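Local coordinates for ThermoDBP-single stranded DNA binding protein (Thermoproteus tenax, PDB 3TEK) that binds single-stranded DNA and, in the Thermoproteales, takes the place of the canonical single-stranded DNA-binding protein, at residues 28-33 against 118-123; 50-55 against 90-95; 55-60 against 84-89. All blocks are in the same frame, centred on the assembly; numbering follows the deposited sequence.

Contact 1 of 3, residues 28-33 against 118-123; sequences IRWNTG and ISTELV
Ile-28 and Leu-122 face each other as a hydrogen-bonded antiparallel pair, Ile-28 N reaching Leu-122 O at 2.7 Å in an almost straight bond, and Trp-30 with Thr-120 repeats the pattern. Thr-32 continues the pairing with two bonds to Ile-118: its N donates to Ile-118 O, and its OG1 accepts from Ile-118 N at 3.1 Å. Thr-32 OG1, set between backbone N and carbonyl carbon (chi1 63°), also donates to Gly-33 O at 2.7 Å, lying in the plane of that carbonyl on a lone pair of the oxygen. Asn-31 OD1 takes Gly-33 N at 2.8 Å, forming an Asx turn. On the face with Trp-30, the indole CE3 meets Leu-122 CD1 at 4.0 Å and Thr-120 CG2 at 4.1 Å. On the other face Arg-29 and Glu-121 run side by side. Arg-29 NE to Glu-121 OE2 is a long salt bridge of 3.9 Å near the guanidinium plane, with the two flat groups turned 68° apart. Their stronger partners lie on the outer strands, Glu-16 for Arg-29 and Asn-134 for Glu-121, while Thr-120 OG1 bonds Thr-138 and Trp-133. Strands 23-31 and 116-124 form the middle of the four-stranded antiparallel sheet, between strands 13-20 and 131-142. Helix 52-68 packs on Ile-28, Trp-30 and Leu-122, and helix 83-108 on Ile-118 and Leu-122.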
ATOM      1  N   ILE A  28       2.391   4.632   8.070  1.00 41.71           N
ATOM      2  CA  ILE A  28       2.284   3.215   7.817  1.00 43.00           C
ATOM      3  C   ILE A  28       3.422   2.757   6.902  1.00 46.98           C
ATOM      4  O   ILE A  28       3.640   3.312   5.823  1.00 48.27           O
ATOM      5  CB  ILE A  28       0.964   2.856   7.173  1.00 42.99           C
ATOM      6  CG1 ILE A  28      -0.211   3.326   8.041  1.00 41.62           C
ATOM      7  CG2 ILE A  28       0.883   1.352   6.920  1.00 43.93           C
ATOM      8  CD1 ILE A  28      -1.522   2.973   7.451  1.00 43.21           C
ATOM      9  N   ARG A  29       4.138   1.734   7.358  1.00 48.50           N
ATOM     10  CA  ARG A  29       5.148   1.069   6.567  1.00 52.45           C
ATOM     11  C   ARG A  29       4.528  -0.220   6.079  1.00 50.38           C
ATOM     12  O   ARG A  29       4.151  -1.065   6.885  1.00 50.40           O
ATOM     13  CB  ARG A  29       6.395   0.776   7.402  1.00 58.11           C
ATOM     14  CG  ARG A  29       7.104   2.038   7.878  1.00 66.60           C
ATOM     15  CD  ARG A  29       8.198   1.779   8.899  1.00 74.24           C
ATOM     16  NE  ARG A  29       8.602   3.051   9.506  1.00 80.99           N
ATOM     17  CZ  ARG A  29       8.525   3.378  10.800  1.00 85.36           C
ATOM     18  NH1 ARG A  29       8.091   2.515  11.717  1.00 89.34           N
ATOM     19  NH2 ARG A  29       8.926   4.589  11.186  1.00 85.02           N
ATOM     20  N   TRP A  30       4.443  -0.375   4.761  1.00 49.12           N
ATOM     21  CA  TRP A  30       3.692  -1.468   4.174  1.00 50.17           C
ATOM     22  C   TRP A  30       4.524  -2.246   3.162  1.00 49.10           C
ATOM     23  O   TRP A  30       5.022  -1.680   2.201  1.00 47.04           O
ATOM     24  CB  TRP A  30       2.427  -0.890   3.533  1.00 51.64           C
ATOM     25  CG  TRP A  30       1.598  -1.849   2.736  1.00 52.87           C
ATOM     26  CD1 TRP A  30       1.311  -3.140   3.047  1.00 55.83           C
ATOM     27  CD2 TRP A  30       0.943  -1.582   1.490  1.00 53.02           C
ATOM     28  NE1 TRP A  30       0.517  -3.696   2.083  1.00 55.47           N
ATOM     29  CE2 TRP A  30       0.278  -2.767   1.108  1.00 53.97           C
ATOM     30  CE3 TRP A  30       0.871  -0.469   0.655  1.00 51.04           C
ATOM     31  CZ2 TRP A  30      -0.469  -2.867  -0.069  1.00 52.33           C
ATOM     32  CZ3 TRP A  30       0.128  -0.569  -0.517  1.00 52.86           C
ATOM     33  CH2 TRP A  30      -0.537  -1.761  -0.863  1.00 51.98           C
ATOM     34  N   ASN A  31       4.702  -3.537   3.400  1.00 51.57           N
ATOM     35  CA  ASN A  31       5.312  -4.415   2.398  1.00 52.01           C
ATOM     36  C   ASN A  31       4.241  -5.294   1.816  1.00 49.90           C
ATOM     37  O   ASN A  31       3.528  -5.943   2.538  1.00 49.91           O
ATOM     38  CB  ASN A  31       6.443  -5.279   2.978  1.00 57.12           C
ATOM     39  CG  ASN A  31       7.240  -6.060   1.881  1.00 60.08           C
ATOM     40  OD1 ASN A  31       6.703  -6.422   0.822  1.00 59.23           O
ATOM     41  ND2 ASN A  31       8.524  -6.317   2.149  1.00 66.19           N
ATOM     42  N   THR A  32       4.152  -5.314   0.488  1.00 48.98           N
ATOM     43  CA  THR A  32       3.105  -6.042  -0.224  1.00 48.22           C
ATOM     44  C   THR A  32       3.204  -7.531  -0.031  1.00 49.71           C
ATOM     45  O   THR A  32       2.214  -8.258  -0.181  1.00 51.29           O
ATOM     46  CB  THR A  32       3.228  -5.835  -1.754  1.00 48.89           C
ATOM     47  OG1 THR A  32       4.476  -6.376  -2.215  1.00 46.39           O
ATOM     48  CG2 THR A  32       3.141  -4.348  -2.098  1.00 47.49           C
ATOM     49  N   GLY A  33       4.421  -7.987   0.239  1.00 52.07           N
ATOM     50  CA  GLY A  33       4.734  -9.383   0.205  1.00 53.25           C
ATOM     51  C   GLY A  33       5.161  -9.788  -1.176  1.00 55.35           C
ATOM     52  O   GLY A  33       5.098  -9.009  -2.152  1.00 51.89           O
ATOM     53  N   ILE A 118       7.163  -4.993  -2.914  1.00 53.22           N
ATOM     54  CA  ILE A 118       7.359  -3.576  -2.812  1.00 51.16           C
ATOM     55  C   ILE A 118       7.177  -3.168  -1.377  1.00 51.48           C
ATOM     56  O   ILE A 118       6.249  -3.571  -0.746  1.00 52.97           O
ATOM     57  CB  ILE A 118       6.350  -2.858  -3.665  1.00 50.81           C
ATOM     58  CG1 ILE A 118       6.590  -3.219  -5.113  1.00 51.89           C
ATOM     59  CG2 ILE A 118       6.434  -1.375  -3.490  1.00 49.56           C
ATOM     60  CD1 ILE A 118       5.496  -2.878  -5.997  1.00 51.21           C
ATOM     61  N   SER A 119       8.088  -2.379  -0.861  1.00 51.82           N
ATOM     62  CA  SER A 119       7.876  -1.762   0.429  1.00 54.17           C
ATOM     63  C   SER A 119       7.759  -0.259   0.199  1.00 53.58           C
ATOM     64  O   SER A 119       8.534   0.346  -0.575  1.00 51.02           O
ATOM     65  CB  SER A 119       9.014  -2.037   1.389  1.00 56.99           C
ATOM     66  OG  SER A 119      10.170  -1.366   0.941  1.00 63.57           O
ATOM     67  N   THR A 120       6.793   0.338   0.867  1.00 49.66           N
ATOM     68  CA  THR A 120       6.602   1.777   0.756  1.00 50.83           C
ATOM     69  C   THR A 120       6.079   2.339   2.066  1.00 47.95           C
ATOM     70  O   THR A 120       5.826   1.598   3.019  1.00 50.63           O
ATOM     71  CB  THR A 120       5.685   2.122  -0.425  1.00 51.55           C
ATOM     72  OG1 THR A 120       5.727   3.552  -0.659  1.00 53.15           O
ATOM     73  CG2 THR A 120       4.261   1.602  -0.172  1.00 52.91           C
ATOM     74  N   GLU A 121       5.989   3.654   2.132  1.00 47.31           N
ATOM     75  CA  GLU A 121       5.462   4.339   3.304  1.00 45.64           C
ATOM     76  C   GLU A 121       4.300   5.225   2.919  1.00 43.40           C
ATOM     77  O   GLU A 121       4.329   5.867   1.869  1.00 40.44           O
ATOM     78  CB  GLU A 121       6.523   5.217   3.936  1.00 48.91           C
ATOM     79  CG  GLU A 121       7.677   4.469   4.525  1.00 54.19           C
ATOM     80  CD  GLU A 121       8.467   5.318   5.534  1.00 56.08           C
ATOM     81  OE1 GLU A 121       8.148   6.524   5.753  1.00 56.76           O
ATOM     82  OE2 GLU A 121       9.403   4.753   6.105  1.00 59.45           O
ATOM     83  N   LEU A 122       3.290   5.240   3.787  1.00 41.37           N
ATOM     84  CA  LEU A 122       2.072   6.047   3.645  1.00 41.98           C
ATOM     85  C   LEU A 122       1.823   6.823   4.952  1.00 41.28           C
ATOM     86  O   LEU A 122       2.193   6.349   6.045  1.00 40.65           O
ATOM     87  CB  LEU A 122       0.852   5.128   3.374  1.00 42.24           C
ATOM     88  CG  LEU A 122       1.071   3.895   2.459  1.00 44.75           C
ATOM     89  CD1 LEU A 122      -0.092   2.919   2.507  1.00 45.17           C
ATOM     90  CD2 LEU A 122       1.322   4.341   1.000  1.00 44.20           C
ATOM     91  N   VAL A 123       1.200   7.995   4.835  1.00 40.45           N
ATOM     92  CA  VAL A 123       0.666   8.731   6.013  1.00 41.28           C
ATOM     93  C   VAL A 123      -0.856   8.870   5.825  1.00 40.97           C
ATOM     94  O   VAL A 123      -1.327   9.390   4.807  1.00 41.89           O
ATOM     95  CB  VAL A 123       1.325  10.127   6.174  1.00 41.49           C
ATOM     96  CG1 VAL A 123       0.686  10.955   7.360  1.00 41.94           C
ATOM     97  CG2 VAL A 123       2.826   9.988   6.409  1.00 42.32           C
TER

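Contact 2 of 3, residues 50-55 against 90-95; sequences PEFFKL and RELFDG
Phe-93 packs against both Phe-52 and Phe-53, meeting the two rings differently. Toward Phe-52 it turns an edge: the pair is T-shaped, centroids 5.2 Å apart and planes at 64°, with Phe-93 CD1 over the Phe-52 face, 3.5 Å from Phe-52 CG. Phe-93 CB adds an off-centre CH-pi contact to the same ring. Phe-53 lies obliquely, planes at 37°, and brings its CZ to 3.5 Å from Phe-93 CG, over one face of that ring. Phe-52 CD2 also lies over the Phe-53 ring. The first torsions differ: Phe-52 sends CG anti to the backbone N (chi1 179°), whereas Phe-53 sets it beside that N, and the two rings still touch. A turn about the CB-CG bond brings the Arg-90 guanidinium against Phe-53, and Phe-53 CZ lies over one face of it, 3.6 Å from Arg-90 NE. Leu-92 CG touches the edge of Phe-52 at CZ, 3.7 Å away, and Pro-50 CB meets Phe-93 CE1 at 4.0 Å. Trp-30 meets Phe-52 edge-to-face, and Phe-41 of helix 37-41 touches Phe-93. Apolar and aromatic, the contact of helices 52-68 and 83-108 probably rests mainly on dispersion, with one charged group, exposed Arg-90, at its margin.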
ATOM      1  N   PRO A  50      -7.421  -6.889  -8.703  1.00 87.21           N
ATOM      2  CA  PRO A  50      -6.173  -6.499  -8.074  1.00 83.35           C
ATOM      3  C   PRO A  50      -6.213  -6.764  -6.573  1.00 80.88           C
ATOM      4  O   PRO A  50      -7.141  -6.340  -5.884  1.00 81.84           O
ATOM      5  CB  PRO A  50      -6.095  -4.999  -8.355  1.00 83.48           C
ATOM      6  CG  PRO A  50      -6.807  -4.826  -9.606  1.00 84.59           C
ATOM      7  CD  PRO A  50      -7.945  -5.805  -9.551  1.00 86.50           C
ATOM      8  N   GLU A  51      -5.204  -7.476  -6.085  1.00 65.20           N
ATOM      9  CA  GLU A  51      -5.096  -7.772  -4.658  1.00 62.93           C
ATOM     10  C   GLU A  51      -4.754  -6.497  -3.888  1.00 54.97           C
ATOM     11  O   GLU A  51      -5.017  -6.398  -2.694  1.00 52.05           O
ATOM     12  CB  GLU A  51      -4.026  -8.833  -4.422  1.00 68.56           C
ATOM     13  CG  GLU A  51      -4.258  -9.689  -3.193  1.00 73.30           C
ATOM     14  CD  GLU A  51      -3.267 -10.840  -3.085  1.00 79.04           C
ATOM     15  OE1 GLU A  51      -3.178 -11.430  -1.984  1.00 81.79           O
ATOM     16  OE2 GLU A  51      -2.583 -11.151  -4.094  1.00 81.88           O
ATOM     17  N   PHE A  52      -4.184  -5.532  -4.605  1.00 50.07           N
ATOM     18  CA  PHE A  52      -3.710  -4.280  -4.035  1.00 47.50           C
ATOM     19  C   PHE A  52      -4.635  -3.710  -2.971  1.00 44.99           C
ATOM     20  O   PHE A  52      -4.194  -3.371  -1.875  1.00 42.77           O
ATOM     21  CB  PHE A  52      -3.534  -3.234  -5.118  1.00 46.38           C
ATOM     22  CG  PHE A  52      -3.062  -1.919  -4.595  1.00 47.05           C
ATOM     23  CD1 PHE A  52      -1.703  -1.652  -4.472  1.00 48.66           C
ATOM     24  CD2 PHE A  52      -3.961  -0.948  -4.199  1.00 46.69           C
ATOM     25  CE1 PHE A  52      -1.260  -0.427  -3.994  1.00 47.53           C
ATOM     26  CE2 PHE A  52      -3.519   0.269  -3.705  1.00 48.44           C
ATOM     27  CZ  PHE A  52      -2.168   0.524  -3.599  1.00 47.95           C
ATOM     28  N   PHE A  53      -5.909  -3.598  -3.322  1.00 45.11           N
ATOM     29  CA  PHE A  53      -6.887  -2.885  -2.498  1.00 47.36           C
ATOM     30  C   PHE A  53      -7.226  -3.602  -1.204  1.00 47.23           C
ATOM     31  O   PHE A  53      -7.357  -2.981  -0.139  1.00 45.80           O
ATOM     32  CB  PHE A  53      -8.131  -2.587  -3.340  1.00 47.08           C
ATOM     33  CG  PHE A  53      -7.872  -1.543  -4.391  1.00 47.25           C
ATOM     34  CD1 PHE A  53      -7.690  -0.219  -4.021  1.00 47.64           C
ATOM     35  CD2 PHE A  53      -7.732  -1.880  -5.718  1.00 48.36           C
ATOM     36  CE1 PHE A  53      -7.425   0.760  -4.976  1.00 46.80           C
ATOM     37  CE2 PHE A  53      -7.459  -0.906  -6.683  1.00 47.54           C
ATOM     38  CZ  PHE A  53      -7.287   0.397  -6.309  1.00 48.13           C
ATOM     39  N   LYS A  54      -7.319  -4.921  -1.311  1.00 50.46           N
ATOM     40  CA  LYS A  54      -7.513  -5.805  -0.181  1.00 53.94           C
ATOM     41  C   LYS A  54      -6.331  -5.726   0.768  1.00 52.15           C
ATOM     42  O   LYS A  54      -6.501  -5.661   1.990  1.00 50.54           O
ATOM     43  CB  LYS A  54      -7.672  -7.243  -0.681  1.00 60.00           C
ATOM     44  CG  LYS A  54      -8.299  -8.188   0.312  1.00 67.64           C
ATOM     45  CD  LYS A  54      -8.479  -9.636  -0.282  1.00 73.57           C
ATOM     46  CE  LYS A  54      -9.269  -9.655  -1.604  1.00 77.61           C
ATOM     47  NZ  LYS A  54     -10.767  -9.539  -1.477  1.00 80.81           N
ATOM     48  N   LEU A  55      -5.122  -5.731   0.197  1.00 49.62           N
ATOM     49  CA  LEU A  55      -3.912  -5.616   0.998  1.00 49.24           C
ATOM     50  C   LEU A  55      -3.866  -4.233   1.676  1.00 47.41           C
ATOM     51  O   LEU A  55      -3.600  -4.122   2.872  1.00 47.16           O
ATOM     52  CB  LEU A  55      -2.659  -5.872   0.142  1.00 51.11           C
ATOM     53  CG  LEU A  55      -2.593  -7.299  -0.495  1.00 53.65           C
ATOM     54  CD1 LEU A  55      -1.451  -7.418  -1.507  1.00 53.05           C
ATOM     55  CD2 LEU A  55      -2.517  -8.424   0.547  1.00 54.55           C
ATOM     56  N   ARG A  90      -7.105   5.153  -4.717  1.00 42.87           N
ATOM     57  CA  ARG A  90      -6.946   5.006  -6.167  1.00 45.22           C
ATOM     58  C   ARG A  90      -5.723   5.726  -6.705  1.00 44.95           C
ATOM     59  O   ARG A  90      -5.117   5.248  -7.645  1.00 45.48           O
ATOM     60  CB  ARG A  90      -8.179   5.496  -6.928  1.00 46.74           C
ATOM     61  CG  ARG A  90      -9.308   4.502  -6.899  1.00 48.45           C
ATOM     62  CD  ARG A  90      -8.990   3.402  -8.018  1.00 49.77           C
ATOM     63  NE  ARG A  90      -9.885   2.242  -8.016  1.00 50.38           N
ATOM     64  CZ  ARG A  90      -9.786   1.204  -8.854  1.00 53.27           C
ATOM     65  NH1 ARG A  90      -8.835   1.147  -9.791  1.00 51.83           N
ATOM     66  NH2 ARG A  90     -10.652   0.208  -8.759  1.00 54.66           N
ATOM     67  N   GLU A  91      -5.394   6.883  -6.120  1.00 47.37           N
ATOM     68  CA  GLU A  91      -4.244   7.674  -6.570  1.00 47.96           C
ATOM     69  C   GLU A  91      -2.957   6.958  -6.211  1.00 46.74           C
ATOM     70  O   GLU A  91      -2.007   6.971  -6.974  1.00 45.79           O
ATOM     71  CB  GLU A  91      -4.276   9.090  -5.957  1.00 49.78           C
ATOM     72  CG  GLU A  91      -5.308  10.015  -6.620  1.00 50.95           C
ATOM     73  CD  GLU A  91      -5.475  11.340  -5.907  1.00 54.01           C
ATOM     74  OE1 GLU A  91      -4.614  11.662  -5.084  1.00 55.69           O
ATOM     75  OE2 GLU A  91      -6.463  12.081  -6.170  1.00 57.61           O
ATOM     76  N   LEU A  92      -2.943   6.319  -5.040  1.00 46.05           N
ATOM     77  CA  LEU A  92      -1.842   5.439  -4.642  1.00 46.08           C
ATOM     78  C   LEU A  92      -1.654   4.244  -5.586  1.00 44.49           C
ATOM     79  O   LEU A  92      -0.521   3.898  -5.955  1.00 42.53           O
ATOM     80  CB  LEU A  92      -2.075   4.926  -3.218  1.00 47.14           C
ATOM     81  CG  LEU A  92      -1.034   3.970  -2.668  1.00 48.89           C
ATOM     82  CD1 LEU A  92       0.381   4.561  -2.756  1.00 49.58           C
ATOM     83  CD2 LEU A  92      -1.442   3.588  -1.204  1.00 48.26           C
ATOM     84  N   PHE A  93      -2.762   3.604  -5.940  1.00 43.23           N
ATOM     85  CA  PHE A  93      -2.733   2.436  -6.807  1.00 43.19           C
ATOM     86  C   PHE A  93      -2.160   2.816  -8.180  1.00 44.97           C
ATOM     87  O   PHE A  93      -1.268   2.146  -8.703  1.00 42.53           O
ATOM     88  CB  PHE A  93      -4.145   1.871  -6.940  1.00 43.74           C
ATOM     89  CG  PHE A  93      -4.294   0.785  -7.990  1.00 46.01           C
ATOM     90  CD1 PHE A  93      -3.901  -0.521  -7.728  1.00 47.27           C
ATOM     91  CD2 PHE A  93      -4.889   1.067  -9.222  1.00 47.64           C
ATOM     92  CE1 PHE A  93      -4.084  -1.549  -8.699  1.00 48.31           C
ATOM     93  CE2 PHE A  93      -5.079   0.061 -10.177  1.00 48.73           C
ATOM     94  CZ  PHE A  93      -4.670  -1.240  -9.908  1.00 49.38           C
ATOM     95  N   ASP A  94      -2.672   3.909  -8.735  1.00 46.72           N
ATOM     96  CA  ASP A  94      -2.217   4.402 -10.038  1.00 50.98           C
ATOM     97  C   ASP A  94      -0.766   4.848 -10.016  1.00 50.64           C
ATOM     98  O   ASP A  94      -0.031   4.549 -10.930  1.00 50.41           O
ATOM     99  CB  ASP A  94      -3.071   5.578 -10.519  1.00 54.01           C
ATOM    100  CG  ASP A  94      -4.403   5.133 -11.066  1.00 59.78           C
ATOM    101  OD1 ASP A  94      -4.740   3.927 -10.927  1.00 59.92           O
ATOM    102  OD2 ASP A  94      -5.124   5.987 -11.652  1.00 64.68           O
ATOM    103  N   GLY A  95      -0.381   5.576  -8.971  1.00 48.57           N
ATOM    104  CA  GLY A  95       0.974   6.047  -8.836  1.00 47.18           C
ATOM    105  C   GLY A  95       1.969   4.908  -8.665  1.00 48.04           C
ATOM    106  O   GLY A  95       3.048   4.944  -9.258  1.00 46.29           O
TER

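Contact 3 of 3, residues 55-60 against 84-89; sequences LLFGAV and KFRETS
Phe-57 and Phe-85 make the aromatic part of this helix-helix contact. Their planes stand at 53° and their centroids 5.2 Å apart, an oblique meeting in which Phe-85 CE2 lies over one face of Phe-57, off its centre and 3.6 Å from Phe-57 CZ. Phe-85 extends straight across because CG is anti to the backbone N (chi1 -175°). Phe-57 leaves along the side of its helix, and its ring reaches Phe-85.

Carbon contacts accompany the rings. Both methyls of Val-60 come against the far end of Phe-85, with Val-60 CG1 4.1 Å from Phe-85 CE1. One turn along each helix, the Leu-56 CD2 methyl rests on Ser-89 CB at 3.7 Å.

Of the polar residues, Arg-86 is exposed and Ser-89 buried. Ser-89 OG and Arg-86 NE lie near the plane of Phe-57 at its edge, and Arg-86 NE, 4.4 Å from Phe-57 CZ, spends its hydrogen bond on Arg-80 O. Ser-89 OG is satisfied within its own helix, donating to Arg-86 O at 2.8 Å from above the carbonyl plane, while Ser-89 CB meets Leu-56.

The two segments cross at 128° with axes 12.4 Å apart, a wide separation spanned by large side chains. Beneath them lies the sheet: Leu-56 touches Trp-30 of strand 23-31 and Leu-122 of strand 116-124, Val-60 touches Leu-124, and Phe-85 and Ser-89 reach Leu-131 of strand 131-142.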
ATOM      1  N   LEU A  55      -5.122  -5.731   0.197  1.00 49.62           N
ATOM      2  CA  LEU A  55      -3.912  -5.616   0.998  1.00 49.24           C
ATOM      3  C   LEU A  55      -3.866  -4.233   1.676  1.00 47.41           C
ATOM      4  O   LEU A  55      -3.600  -4.122   2.872  1.00 47.16           O
ATOM      5  CB  LEU A  55      -2.659  -5.872   0.142  1.00 51.11           C
ATOM      6  CG  LEU A  55      -2.593  -7.299  -0.495  1.00 53.65           C
ATOM      7  CD1 LEU A  55      -1.451  -7.418  -1.507  1.00 53.05           C
ATOM      8  CD2 LEU A  55      -2.517  -8.424   0.547  1.00 54.55           C
ATOM      9  N   LEU A  56      -4.154  -3.189   0.904  1.00 43.79           N
ATOM     10  CA  LEU A  56      -4.049  -1.830   1.423  1.00 43.39           C
ATOM     11  C   LEU A  56      -5.041  -1.614   2.582  1.00 42.39           C
ATOM     12  O   LEU A  56      -4.716  -1.014   3.604  1.00 40.40           O
ATOM     13  CB  LEU A  56      -4.311  -0.817   0.306  1.00 43.07           C
ATOM     14  CG  LEU A  56      -4.422   0.635   0.706  1.00 44.17           C
ATOM     15  CD1 LEU A  56      -3.061   1.114   1.118  1.00 45.93           C
ATOM     16  CD2 LEU A  56      -4.906   1.473  -0.433  1.00 43.87           C
ATOM     17  N   PHE A  57      -6.245  -2.118   2.392  1.00 45.41           N
ATOM     18  CA  PHE A  57      -7.333  -1.933   3.346  1.00 45.90           C
ATOM     19  C   PHE A  57      -7.083  -2.639   4.656  1.00 45.88           C
ATOM     20  O   PHE A  57      -7.384  -2.101   5.714  1.00 47.18           O
ATOM     21  CB  PHE A  57      -8.657  -2.382   2.736  1.00 48.82           C
ATOM     22  CG  PHE A  57      -9.295  -1.337   1.835  1.00 51.23           C
ATOM     23  CD1 PHE A  57      -8.525  -0.547   0.989  1.00 50.35           C
ATOM     24  CD2 PHE A  57     -10.671  -1.149   1.834  1.00 56.72           C
ATOM     25  CE1 PHE A  57      -9.098   0.417   0.157  1.00 50.91           C
ATOM     26  CE2 PHE A  57     -11.264  -0.171   0.987  1.00 58.80           C
ATOM     27  CZ  PHE A  57     -10.453   0.604   0.146  1.00 55.48           C
ATOM     28  N   GLY A  58      -6.523  -3.838   4.579  1.00 46.90           N
ATOM     29  CA  GLY A  58      -6.090  -4.555   5.773  1.00 48.06           C
ATOM     30  C   GLY A  58      -4.972  -3.815   6.469  1.00 46.78           C
ATOM     31  O   GLY A  58      -4.948  -3.716   7.696  1.00 47.51           O
ATOM     32  N   ALA A  59      -4.060  -3.251   5.679  1.00 44.54           N
ATOM     33  CA  ALA A  59      -2.969  -2.467   6.244  1.00 44.10           C
ATOM     34  C   ALA A  59      -3.491  -1.235   7.007  1.00 41.74           C
ATOM     35  O   ALA A  59      -3.026  -0.945   8.107  1.00 43.31           O
ATOM     36  CB  ALA A  59      -1.951  -2.049   5.143  1.00 42.50           C
ATOM     37  N   VAL A  60      -4.472  -0.539   6.437  1.00 39.61           N
ATOM     38  CA  VAL A  60      -5.025   0.654   7.098  1.00 39.80           C
ATOM     39  C   VAL A  60      -5.808   0.288   8.344  1.00 40.27           C
ATOM     40  O   VAL A  60      -5.620   0.897   9.399  1.00 44.19           O
ATOM     41  CB  VAL A  60      -5.846   1.461   6.099  1.00 38.46           C
ATOM     42  CG1 VAL A  60      -6.604   2.570   6.767  1.00 38.56           C
ATOM     43  CG2 VAL A  60      -4.881   1.969   4.970  1.00 37.18           C
ATOM     44  N   LYS A  84     -12.793  10.830   0.059  1.00 44.48           N
ATOM     45  CA  LYS A  84     -11.358  11.131   0.188  1.00 45.40           C
ATOM     46  C   LYS A  84     -10.464   9.886   0.294  1.00 43.59           C
ATOM     47  O   LYS A  84      -9.407   9.814  -0.339  1.00 41.68           O
ATOM     48  CB  LYS A  84     -11.084  12.036   1.388  1.00 47.55           C
ATOM     49  CG  LYS A  84      -9.780  12.786   1.281  1.00 51.29           C
ATOM     50  CD  LYS A  84      -9.959  14.110   0.519  1.00 54.89           C
ATOM     51  CE  LYS A  84      -8.718  14.519  -0.215  1.00 57.35           C
ATOM     52  NZ  LYS A  84      -8.854  15.904  -0.785  1.00 61.47           N
ATOM     53  N   PHE A  85     -10.872   8.926   1.097  1.00 40.50           N
ATOM     54  CA  PHE A  85     -10.114   7.662   1.208  1.00 42.46           C
ATOM     55  C   PHE A  85     -10.151   6.858  -0.068  1.00 43.13           C
ATOM     56  O   PHE A  85      -9.120   6.344  -0.496  1.00 42.72           O
ATOM     57  CB  PHE A  85     -10.618   6.809   2.338  1.00 42.49           C
ATOM     58  CG  PHE A  85      -9.810   5.554   2.581  1.00 41.99           C
ATOM     59  CD1 PHE A  85      -8.538   5.623   3.121  1.00 42.01           C
ATOM     60  CD2 PHE A  85     -10.347   4.312   2.308  1.00 42.88           C
ATOM     61  CE1 PHE A  85      -7.789   4.456   3.368  1.00 43.36           C
ATOM     62  CE2 PHE A  85      -9.615   3.129   2.561  1.00 43.96           C
ATOM     63  CZ  PHE A  85      -8.345   3.203   3.092  1.00 43.46           C
ATOM     64  N   ARG A  86     -11.325   6.759  -0.687  1.00 44.42           N
ATOM     65  CA  ARG A  86     -11.446   5.956  -1.910  1.00 45.38           C
ATOM     66  C   ARG A  86     -10.625   6.592  -3.026  1.00 43.45           C
ATOM     67  O   ARG A  86      -9.895   5.902  -3.752  1.00 40.80           O
ATOM     68  CB  ARG A  86     -12.910   5.797  -2.360  1.00 50.21           C
ATOM     69  CG  ARG A  86     -13.825   5.001  -1.435  1.00 55.10           C
ATOM     70  CD  ARG A  86     -13.549   3.499  -1.503  1.00 63.81           C
ATOM     71  NE  ARG A  86     -14.249   2.775  -0.423  1.00 70.62           N
ATOM     72  CZ  ARG A  86     -15.327   1.993  -0.562  1.00 75.47           C
ATOM     73  NH1 ARG A  86     -15.884   1.772  -1.762  1.00 81.33           N
ATOM     74  NH2 ARG A  86     -15.845   1.419   0.518  1.00 76.37           N
ATOM     75  N   GLU A  87     -10.741   7.912  -3.168  1.00 41.91           N
ATOM     76  CA  GLU A  87      -9.984   8.631  -4.206  1.00 42.23           C
ATOM     77  C   GLU A  87      -8.457   8.543  -4.007  1.00 41.77           C
ATOM     78  O   GLU A  87      -7.717   8.295  -4.953  1.00 42.82           O
ATOM     79  CB  GLU A  87     -10.392  10.099  -4.250  1.00 42.58           C
ATOM     80  CG  GLU A  87      -9.467  10.972  -5.096  1.00 43.58           C
ATOM     81  CD  GLU A  87      -9.399  10.483  -6.531  1.00 46.21           C
ATOM     82  OE1 GLU A  87     -10.335   9.742  -6.934  1.00 47.18           O
ATOM     83  OE2 GLU A  87      -8.418  10.817  -7.259  1.00 46.37           O
ATOM     84  N   THR A  88      -7.992   8.775  -2.792  1.00 39.97           N
ATOM     85  CA  THR A  88      -6.555   8.764  -2.523  1.00 39.78           C
ATOM     86  C   THR A  88      -5.975   7.342  -2.531  1.00 41.31           C
ATOM     87  O   THR A  88      -4.832   7.165  -2.900  1.00 41.16           O
ATOM     88  CB  THR A  88      -6.157   9.560  -1.246  1.00 39.29           C
ATOM     89  OG1 THR A  88      -6.736   8.979  -0.053  1.00 38.32           O
ATOM     90  CG2 THR A  88      -6.523  11.053  -1.392  1.00 38.55           C
ATOM     91  N   SER A  89      -6.785   6.327  -2.185  1.00 42.49           N
ATOM     92  CA  SER A  89      -6.356   4.951  -2.388  1.00 44.51           C
ATOM     93  C   SER A  89      -6.210   4.628  -3.887  1.00 44.10           C
ATOM     94  O   SER A  89      -5.248   3.965  -4.303  1.00 44.62           O
ATOM     95  CB  SER A  89      -7.288   3.976  -1.643  1.00 46.70           C
ATOM     96  OG  SER A  89      -8.521   3.908  -2.321  1.00 53.96           O
TER

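How the contacts relate
Contacts 2 and 3 are two successive levels of one interface between helices 52-68 and 83-108; their centres lie about 8 Å apart, and Leu-92 CD2 meets Leu-56 CD1 at 3.8 Å where they join. Contact 1 joins the central strands of the sheet beneath, its centre about 12 Å from either. In sequence, residues 28-33 and 118-123 enclose both helical segment pairs. Moving forward along helix 52-68 the partners move backward along helix 83-108, from Phe-93 to Phe-85. Trp-30 and Leu-122 bridge the layers: Trp-30 CH2 lies 3.5 Å from Phe-52 CE1, and Leu-122 CD1 3.7 Å from Leu-56 CD1. Sheet and helix pair thus share one hydrophobic core within the single-stranded DNA-binding domain.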